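Local coordinates for protein cellulase CEL9M (Clostridium cellulolyticum, PDB 1IA6) that probably hydrolyses internal beta-1,4-glucosidic linkages in cellulose, as a glycoside hydrolase family 9 endoglucanase that also binds zinc and calcium ions, at residues C22-G27 / C38-G43. Sequence-based numbering, arbitrary orientation.
Sequences CGPQAG and CHTTDG. With ZN (zinc ion), chain C.
Cys22 meets Cys38 and His39 around a zinc ion that joins residues 22-27 and 38-43, both in the loop between helix 6-15 and strand 62-63. The sulfur of Cys22, swung away from the backbone N (chi1 -175°), reaches the zinc ion, 2.3 Å from SG. Cys38 SG coordinates at the same distance, and the imidazole of His39 adds ND1, 2.1 Å from the zinc ion; His55 NE2 completes the four-ligand site. The two thiolates stay 4.0 Å apart, SG to SG, so the metal rather than a disulfide links them. The far nitrogen of the His39 ring, NE2, is hydrogen-bonded to Gln135 OE1, a second-shell contact that helps fix the ring's rotation. One sound backbone bond crosses at Gly23: Cys38 N donates to Gly23 O over 3.2 Å, approaching from above the carbonyl plane, while Ala26 N reaches the same oxygen from the opposite face and closes a type I turn. In return Gly23 N bonds weakly to Cys38 O and to Cys38 SG, the latter 3.5 Å from N. Pro24 then lays its ring CG against the methyl CG2 of Thr40, 3.7 Å away, on the exposed side of the contact. Two thiolates and two neutral imidazoles would balance the zinc charge, and such a saturated Cys2His2 shell is consistent with a structural rather than catalytic metal.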
# COMPACT_ATOMS: atom_id res chain seq x y z
N CYS A 22 -0.86 -11.78 -9.61
CA CYS A 22 -0.08 -13.00 -9.77
C CYS A 22 -0.98 -14.22 -9.62
O CYS A 22 -1.99 -14.17 -8.91
CB CYS A 22 1.01 -13.01 -8.69
SG CYS A 22 2.21 -14.35 -8.75
N GLY A 23 -0.62 -15.31 -10.29
CA GLY A 23 -1.42 -16.52 -10.16
C GLY A 23 -2.15 -16.97 -11.41
O GLY A 23 -2.16 -16.28 -12.43
N PRO A 24 -2.78 -18.16 -11.35
CA PRO A 24 -3.52 -18.74 -12.47
C PRO A 24 -4.67 -17.85 -12.95
O PRO A 24 -5.04 -17.88 -14.12
CB PRO A 24 -4.03 -20.07 -11.91
CG PRO A 24 -2.98 -20.43 -10.90
CD PRO A 24 -2.72 -19.10 -10.22
N GLN A 25 -5.24 -17.07 -12.03
CA GLN A 25 -6.36 -16.20 -12.37
C GLN A 25 -5.99 -14.73 -12.55
O GLN A 25 -6.86 -13.86 -12.54
CB GLN A 25 -7.44 -16.33 -11.29
CG GLN A 25 -7.98 -17.74 -11.13
CD GLN A 25 -9.08 -17.83 -10.09
OE1 GLN A 25 -8.85 -17.58 -8.91
NE2 GLN A 25 -10.28 -18.18 -10.53
N ALA A 26 -4.70 -14.46 -12.72
CA ALA A 26 -4.22 -13.10 -12.89
C ALA A 26 -4.89 -12.36 -14.04
O ALA A 26 -5.17 -11.17 -13.94
CB ALA A 26 -2.70 -13.10 -13.08
N GLY A 27 -5.16 -13.08 -15.13
CA GLY A 27 -5.78 -12.46 -16.29
C GLY A 27 -7.29 -12.36 -16.28
O GLY A 27 -7.88 -11.77 -17.19
N CYS A 38 0.44 -16.52 -14.30
CA CYS A 38 1.86 -16.58 -13.98
C CYS A 38 2.09 -17.28 -12.64
O CYS A 38 1.17 -17.39 -11.82
CB CYS A 38 2.44 -15.16 -13.92
SG CYS A 38 1.70 -14.08 -12.66
N HIS A 39 3.31 -17.76 -12.44
CA HIS A 39 3.71 -18.43 -11.20
C HIS A 39 2.58 -19.28 -10.63
O HIS A 39 2.19 -19.13 -9.47
CB HIS A 39 4.16 -17.38 -10.19
CG HIS A 39 5.13 -16.39 -10.76
ND1 HIS A 39 4.77 -15.10 -11.10
CD2 HIS A 39 6.44 -16.52 -11.09
CE1 HIS A 39 5.82 -14.48 -11.62
NE2 HIS A 39 6.84 -15.32 -11.62
N THR A 40 2.08 -20.18 -11.46
CA THR A 40 0.96 -21.05 -11.11
C THR A 40 1.29 -22.20 -10.17
O THR A 40 0.39 -22.94 -9.78
CB THR A 40 0.34 -21.63 -12.39
OG1 THR A 40 1.31 -22.43 -13.08
CG2 THR A 40 -0.12 -20.51 -13.31
N THR A 41 2.56 -22.35 -9.81
CA THR A 41 2.96 -23.44 -8.92
C THR A 41 3.45 -22.96 -7.56
O THR A 41 4.03 -23.73 -6.80
CB THR A 41 4.09 -24.29 -9.55
OG1 THR A 41 5.31 -23.54 -9.58
CG2 THR A 41 3.73 -24.70 -10.96
N ASP A 42 3.22 -21.68 -7.25
CA ASP A 42 3.65 -21.13 -5.97
C ASP A 42 3.17 -21.96 -4.78
O ASP A 42 2.00 -22.32 -4.70
CB ASP A 42 3.15 -19.70 -5.80
CG ASP A 42 3.95 -18.70 -6.62
OD1 ASP A 42 4.94 -19.11 -7.26
OD2 ASP A 42 3.58 -17.51 -6.61
N GLY A 43 4.09 -22.26 -3.87
CA GLY A 43 3.74 -23.04 -2.69
C GLY A 43 3.90 -24.54 -2.86
O GLY A 43 3.81 -25.28 -1.88
ZN ZN C . 3.09 -13.94 -10.81